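Local coordinates for protein PvdO (Pseudomonas aeruginosa, PDB 5HHA) that takes part in chromophore maturation in the periplasm, binds calcium, and has a fold related to that of formylglycine-generating enzymes, at residues A[152-157]-A[219-224]; A[224-229]-A[237-242]. All blocks are in the same frame, centred on the assembly; numbering follows the deposited sequence.

Contact 1 of 2, residues A[152-157]-A[219-224]; sequences LSEAER and EWVADC
Arg-157 reaches Glu-219 through a chain that leaves with CG opposite the backbone N (chi1 -153°), bends at chi2 and then runs straight to the guanidinium. Glu-219 crosses it at about a right angle, with CG opposite its own carbonyl carbon and an extended chain. Arg-157 grips side-on: NE bonds OE1 of Glu-219 at 3.0 Å, and NH2 bonds OE2 of Glu-219 at 2.9 Å. The carboxylate lies at the guanidinium edge, but the two planes are 63° apart, and both nitrogens come from above the carboxylate plane. Arg-281 and Gln-83 also hold OE2 of Glu-219.

At the start of helix 154-162, Ser-153 and Glu-156 form a capping box. OG of Ser-153 accepts from N of Glu-156 and also bonds the carbonyl of Gly-236. N of Ser-153 donates back to OE1 of Glu-156 at 3.0 Å. Asp-223 adds a bond from outside the helix: its OD1 takes the N-H of Glu-154 at 2.8 Å. Its OD2 shares a water with Glu-154 OE1 and another with Ala-155 N.

Between these polar ends, Val-221 points at the turn into the helix. Its CG1 lies 4.0 Å from CB of Arg-157, and its CB 3.3 Å from O of Leu-152. That same carbonyl accepts from N of Ala-222 at 2.9 Å. The contact thus joins the helix start to strand 218-221 and the corner at Ala-222. The helix N-terminus would probably stabilise the Asp-223 anion. OE1 of Glu-154 and OD2 of Asp-223 are 4.3 Å apart with a water between them; Arg-250 and Arg-266, on Glu-154 OE2, would probably offset the charge.

Contact 2 of 2, residues A[224-229]-A[237-242]; sequences CWHDHY and SAWMEE
The ring of His-226 lies flat over one face of the Trp-239 indole. The planes are 6° apart, with the His-226 ring and Trp-239 six-membered ring centroids at 3.5 Å. CE1 of His-226 sits 3.3 Å from CG of Trp-239 and ND1 3.3 Å from CD2 of Trp-239, while NE2 and CD2 of His-226 lie by CE2. CB of His-226 adds a CH-pi contact over the six-membered ring. His-228 meets the indole obliquely; its backbone O lies at the indole edge, 3.4 Å from CZ3 of Trp-239. The three rings form an aromatic cluster. Tyr-229 packs loosely by CZ3.

The two segments are the arms of one loop between strands 223-224 and 247-251, tied at its base by the Cys-224 to Cys-244 disulfide.

Two hydrogen bonds join the arms. NE2 of His-226 donates to OE2 of Glu-241 at 2.7 Å, nearly straight at 171°. The acceptor lies in the imidazole plane and uses its anti lone pair, so bond and stack together should hold the histidine ring in its rotation. N of Cys-224 donates to O of Trp-239 at 3.0 Å.

SG of Cys-224 also packs on CE of Met-240 at 3.8 Å.

Contacts 1 and 2 follow each other along the chain and share Cys-224; their centres are about 10 Å apart. Asp-223 joins them most directly. Besides its part in contact 1, its OD2 probably accepts a hydrogen bond from N of Trp-239 at 2.9 Å. Ala-238 packs on the same oxygen and on Ser-153 CB. The loop of contact 2 thus rests against the helix start of contact 1. Contact 1 is buried, with its centre about 8 Å from the chain centre; the centre of contact 2 is about 17 Å from it. The Arg-157 side chain is about 11 Å from those of the calcium ligands Asn-186 and Thr-187. Contact 2 lies away from the calcium site.

Contact 1 of 2, residues A[152-157]-A[219-224]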
loop_
_atom_site.group_PDB
_atom_site.type_symbol
_atom_site.label_atom_id
_atom_site.label_comp_id
_atom_site.label_asym_id
_atom_site.label_seq_id
_atom_site.Cartn_x
_atom_site.Cartn_y
_atom_site.Cartn_z
ATOM N N LEU A 152 -2.921 -7.613 0.436
ATOM C CA LEU A 152 -3.256 -7.343 -0.955
ATOM C C LEU A 152 -2.278 -8.058 -1.876
ATOM O O LEU A 152 -1.115 -8.248 -1.555
ATOM C CB LEU A 152 -3.127 -5.845 -1.240
ATOM C CG LEU A 152 -4.322 -5.003 -0.850
ATOM C CD1 LEU A 152 -4.500 -4.954 0.639
ATOM C CD2 LEU A 152 -4.143 -3.623 -1.405
ATOM N N SER A 153 -2.761 -8.428 -3.060
ATOM C CA SER A 153 -1.883 -8.774 -4.151
ATOM C C SER A 153 -1.413 -7.493 -4.850
ATOM O O SER A 153 -2.026 -6.429 -4.732
ATOM C CB SER A 153 -2.554 -9.705 -5.159
ATOM O OG SER A 153 -3.513 -8.981 -5.902
ATOM N N GLU A 154 -0.335 -7.616 -5.605
ATOM C CA GLU A 154 0.199 -6.472 -6.345
ATOM C C GLU A 154 -0.847 -5.935 -7.311
ATOM O O GLU A 154 -1.015 -4.726 -7.473
ATOM C CB GLU A 154 1.478 -6.853 -7.083
ATOM C CG GLU A 154 2.193 -5.637 -7.658
ATOM C CD GLU A 154 3.490 -5.896 -8.387
ATOM O OE1 GLU A 154 3.851 -7.064 -8.617
ATOM O OE2 GLU A 154 4.170 -4.881 -8.682
ATOM N N ALA A 155 -1.551 -6.845 -7.977
ATOM C CA ALA A 155 -2.590 -6.428 -8.914
ATOM C C ALA A 155 -3.717 -5.669 -8.217
ATOM O O ALA A 155 -4.213 -4.649 -8.709
ATOM C CB ALA A 155 -3.143 -7.654 -9.625
ATOM N N GLU A 156 -4.154 -6.157 -7.052
ATOM C CA GLU A 156 -5.188 -5.459 -6.282
ATOM C C GLU A 156 -4.729 -4.060 -5.904
ATOM O O GLU A 156 -5.492 -3.110 -5.935
ATOM C CB GLU A 156 -5.543 -6.225 -5.005
ATOM C CG GLU A 156 -6.357 -7.478 -5.250
ATOM C CD GLU A 156 -6.477 -8.382 -4.038
ATOM O OE1 GLU A 156 -5.738 -8.214 -3.052
ATOM O OE2 GLU A 156 -7.333 -9.295 -4.104
ATOM N N ARG A 157 -3.455 -3.947 -5.539
ATOM C CA ARG A 157 -2.921 -2.666 -5.118
ATOM C C ARG A 157 -2.915 -1.675 -6.296
ATOM O O ARG A 157 -3.362 -0.526 -6.157
ATOM C CB ARG A 157 -1.546 -2.838 -4.476
ATOM C CG ARG A 157 -1.163 -1.771 -3.453
ATOM C CD ARG A 157 -0.841 -0.409 -4.057
ATOM N NE ARG A 157 -0.409 0.520 -3.013
ATOM C CZ ARG A 157 -0.057 1.779 -3.232
ATOM N NH1 ARG A 157 0.079 2.227 -4.468
ATOM N NH2 ARG A 157 0.187 2.572 -2.209
ATOM N N GLU A 219 4.114 -0.011 0.684
ATOM C CA GLU A 219 3.251 -1.007 1.290
ATOM C C GLU A 219 3.674 -2.393 0.877
ATOM O O GLU A 219 3.883 -2.662 -0.314
ATOM C CB GLU A 219 1.813 -0.846 0.817
ATOM C CG GLU A 219 1.167 0.457 1.254
ATOM C CD GLU A 219 -0.103 0.754 0.498
ATOM O OE1 GLU A 219 -0.683 -0.183 -0.103
ATOM O OE2 GLU A 219 -0.544 1.927 0.516
ATOM N N TRP A 220 3.721 -3.314 1.836
ATOM C CA TRP A 220 3.859 -4.712 1.498
ATOM C C TRP A 220 2.657 -5.202 0.683
ATOM O O TRP A 220 1.515 -4.836 0.972
ATOM C CB TRP A 220 3.912 -5.567 2.762
ATOM C CG TRP A 220 5.107 -5.347 3.612
ATOM C CD1 TRP A 220 5.126 -4.709 4.812
ATOM C CD2 TRP A 220 6.463 -5.764 3.351
ATOM N NE1 TRP A 220 6.404 -4.715 5.320
ATOM C CE2 TRP A 220 7.240 -5.340 4.443
ATOM C CE3 TRP A 220 7.095 -6.434 2.299
ATOM C CZ2 TRP A 220 8.601 -5.589 4.531
ATOM C CZ3 TRP A 220 8.452 -6.676 2.390
ATOM C CH2 TRP A 220 9.192 -6.242 3.495
ATOM N N VAL A 221 2.940 -6.045 -0.310
ATOM C CA VAL A 221 1.921 -6.879 -0.954
ATOM C C VAL A 221 2.451 -8.315 -0.943
ATOM O O VAL A 221 3.605 -8.559 -0.639
ATOM C CB VAL A 221 1.547 -6.403 -2.377
ATOM C CG1 VAL A 221 1.005 -4.974 -2.334
ATOM C CG2 VAL A 221 2.728 -6.485 -3.305
ATOM N N ALA A 222 1.606 -9.283 -1.304
ATOM C CA ALA A 222 1.951 -10.680 -1.077
ATOM C C ALA A 222 2.983 -11.204 -2.063
ATOM O O ALA A 222 3.750 -12.107 -1.738
ATOM C CB ALA A 222 0.716 -11.572 -1.144
ATOM N N ASP A 223 2.966 -10.693 -3.295
ATOM C CA ASP A 223 3.648 -11.304 -4.421
ATOM C C ASP A 223 5.140 -11.431 -4.223
ATOM O O ASP A 223 5.799 -10.535 -3.690
ATOM C CB ASP A 223 3.438 -10.489 -5.713
ATOM C CG ASP A 223 1.984 -10.272 -6.048
ATOM O OD1 ASP A 223 1.209 -9.888 -5.155
ATOM O OD2 ASP A 223 1.620 -10.481 -7.235
ATOM N N CYS A 224 5.688 -12.531 -4.723
ATOM C CA CYS A 224 7.124 -12.639 -4.897
ATOM C C CYS A 224 7.585 -11.752 -6.035
ATOM O O CYS A 224 6.828 -11.433 -6.916
ATOM C CB CYS A 224 7.529 -14.087 -5.158
ATOM S SG CYS A 224 7.161 -15.114 -3.699
HETATM O O HOH W 1 -0.899 -6.120 1.990
HETATM O O HOH W 2 3.118 -9.528 -9.340
HETATM O O HOH W 3 -0.781 -9.747 -8.271
#

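Contact 2 of 2, residues A[224-229]-A[237-242]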
loop_
_atom_site.group_PDB
_atom_site.type_symbol
_atom_site.label_atom_id
_atom_site.label_comp_id
_atom_site.label_asym_id
_atom_site.label_seq_id
_atom_site.Cartn_x
_atom_site.Cartn_y
_atom_site.Cartn_z
ATOM N N CYS A 224 5.688 -12.531 -4.723
ATOM C CA CYS A 224 7.124 -12.639 -4.897
ATOM C C CYS A 224 7.585 -11.752 -6.035
ATOM O O CYS A 224 6.828 -11.433 -6.916
ATOM C CB CYS A 224 7.529 -14.087 -5.158
ATOM S SG CYS A 224 7.161 -15.114 -3.699
ATOM N N TRP A 225 8.849 -11.369 -5.996
ATOM C CA TRP A 225 9.388 -10.432 -6.975
ATOM C C TRP A 225 9.572 -11.059 -8.355
ATOM O O TRP A 225 10.061 -12.200 -8.496
ATOM C CB TRP A 225 10.753 -9.920 -6.493
ATOM C CG TRP A 225 11.473 -9.113 -7.540
ATOM C CD1 TRP A 225 11.144 -7.874 -7.972
ATOM C CD2 TRP A 225 12.636 -9.502 -8.280
ATOM N NE1 TRP A 225 12.018 -7.456 -8.941
ATOM C CE2 TRP A 225 12.948 -8.440 -9.150
ATOM C CE3 TRP A 225 13.436 -10.648 -8.291
ATOM C CZ2 TRP A 225 14.030 -8.484 -10.031
ATOM C CZ3 TRP A 225 14.516 -10.698 -9.171
ATOM C CH2 TRP A 225 14.809 -9.617 -10.021
ATOM N N HIS A 226 9.199 -10.297 -9.386
ATOM C CA HIS A 226 9.527 -10.606 -10.773
ATOM C C HIS A 226 9.888 -9.306 -11.435
ATOM O O HIS A 226 9.320 -8.255 -11.144
ATOM C CB HIS A 226 8.349 -11.281 -11.523
ATOM C CG HIS A 226 7.838 -12.507 -10.843
ATOM N ND1 HIS A 226 6.970 -12.458 -9.786
ATOM C CD2 HIS A 226 8.065 -13.824 -11.078
ATOM C CE1 HIS A 226 6.725 -13.676 -9.347
ATOM N NE2 HIS A 226 7.359 -14.527 -10.136
ATOM N N ASP A 227 10.820 -9.405 -12.370
ATOM C CA ASP A 227 11.423 -8.256 -13.025
ATOM C C ASP A 227 10.665 -7.782 -14.285
ATOM O O ASP A 227 11.228 -7.056 -15.125
ATOM C CB ASP A 227 12.859 -8.667 -13.395
ATOM C CG ASP A 227 13.746 -7.507 -13.708
ATOM O OD1 ASP A 227 13.554 -6.399 -13.150
ATOM O OD2 ASP A 227 14.686 -7.729 -14.499
ATOM N N HIS A 228 9.394 -8.144 -14.389
ATOM C CA HIS A 228 8.600 -7.954 -15.596
ATOM C C HIS A 228 7.232 -8.542 -15.298
ATOM O O HIS A 228 6.982 -9.039 -14.190
ATOM C CB HIS A 228 9.277 -8.722 -16.735
ATOM C CG HIS A 228 9.389 -10.171 -16.421
ATOM N ND1 HIS A 228 10.540 -10.761 -15.936
ATOM C CD2 HIS A 228 8.441 -11.132 -16.404
ATOM C CE1 HIS A 228 10.299 -12.035 -15.676
ATOM N NE2 HIS A 228 9.031 -12.280 -15.942
ATOM N N TYR A 229 6.356 -8.526 -16.291
ATOM C CA TYR A 229 5.036 -9.147 -16.172
ATOM C C TYR A 229 4.817 -10.342 -17.138
ATOM O O TYR A 229 3.683 -10.715 -17.394
ATOM C CB TYR A 229 3.947 -8.120 -16.422
ATOM C CG TYR A 229 3.802 -7.084 -15.322
ATOM C CD1 TYR A 229 3.549 -7.456 -13.986
ATOM C CD2 TYR A 229 3.846 -5.727 -15.618
ATOM C CE1 TYR A 229 3.359 -6.506 -12.995
ATOM C CE2 TYR A 229 3.642 -4.773 -14.620
ATOM C CZ TYR A 229 3.389 -5.165 -13.322
ATOM O OH TYR A 229 3.185 -4.227 -12.332
ATOM N N SER A 237 -4.945 -12.679 -8.475
ATOM C CA SER A 237 -4.165 -13.399 -7.482
ATOM C C SER A 237 -2.762 -12.826 -7.385
ATOM O O SER A 237 -2.260 -12.160 -8.305
ATOM C CB SER A 237 -4.108 -14.908 -7.810
ATOM O OG SER A 237 -3.383 -15.175 -8.993
ATOM N N ALA A 238 -2.107 -13.185 -6.297
ATOM C CA ALA A 238 -0.692 -12.886 -6.084
ATOM C C ALA A 238 0.196 -13.825 -6.877
ATOM O O ALA A 238 -0.097 -15.038 -6.980
ATOM C CB ALA A 238 -0.371 -13.020 -4.636
ATOM N N TRP A 239 1.288 -13.310 -7.423
ATOM C CA TRP A 239 2.235 -14.078 -8.206
ATOM C C TRP A 239 3.286 -14.620 -7.281
ATOM O O TRP A 239 4.244 -13.925 -6.930
ATOM C CB TRP A 239 2.844 -13.166 -9.259
ATOM C CG TRP A 239 3.567 -13.834 -10.371
ATOM C CD1 TRP A 239 3.784 -15.170 -10.550
ATOM C CD2 TRP A 239 4.184 -13.161 -11.471
ATOM N NE1 TRP A 239 4.494 -15.360 -11.723
ATOM C CE2 TRP A 239 4.769 -14.140 -12.287
ATOM C CE3 TRP A 239 4.313 -11.815 -11.828
ATOM C CZ2 TRP A 239 5.454 -13.816 -13.448
ATOM C CZ3 TRP A 239 5.003 -11.497 -12.964
ATOM C CH2 TRP A 239 5.571 -12.499 -13.773
ATOM N N MET A 240 3.077 -15.872 -6.859
ATOM C CA MET A 240 3.931 -16.502 -5.880
ATOM C C MET A 240 4.946 -17.447 -6.509
ATOM O O MET A 240 4.770 -17.942 -7.624
ATOM C CB MET A 240 3.075 -17.261 -4.862
ATOM C CG MET A 240 2.006 -16.432 -4.156
ATOM S SD MET A 240 2.630 -14.920 -3.402
ATOM C CE MET A 240 3.718 -15.549 -2.128
ATOM N N GLU A 241 6.030 -17.661 -5.787
ATOM C CA GLU A 241 7.012 -18.670 -6.144
ATOM C C GLU A 241 7.218 -19.482 -4.875
ATOM O O GLU A 241 6.967 -19.000 -3.763
ATOM C CB GLU A 241 8.320 -18.036 -6.641
ATOM C CG GLU A 241 8.164 -17.122 -7.879
ATOM C CD GLU A 241 7.848 -17.878 -9.152
ATOM O OE1 GLU A 241 8.046 -19.114 -9.143
ATOM O OE2 GLU A 241 7.401 -17.264 -10.154
ATOM N N GLU A 242 7.639 -20.730 -5.048
ATOM C CA GLU A 242 7.807 -21.633 -3.923
ATOM C C GLU A 242 8.766 -21.001 -2.924
ATOM O O GLU A 242 8.496 -20.968 -1.723
ATOM C CB GLU A 242 8.349 -22.975 -4.412
ATOM C CG GLU A 242 7.901 -24.166 -3.582
ATOM C CD GLU A 242 8.093 -25.479 -4.320
ATOM O OE1 GLU A 242 7.133 -25.960 -4.962
ATOM O OE2 GLU A 242 9.212 -26.027 -4.268
#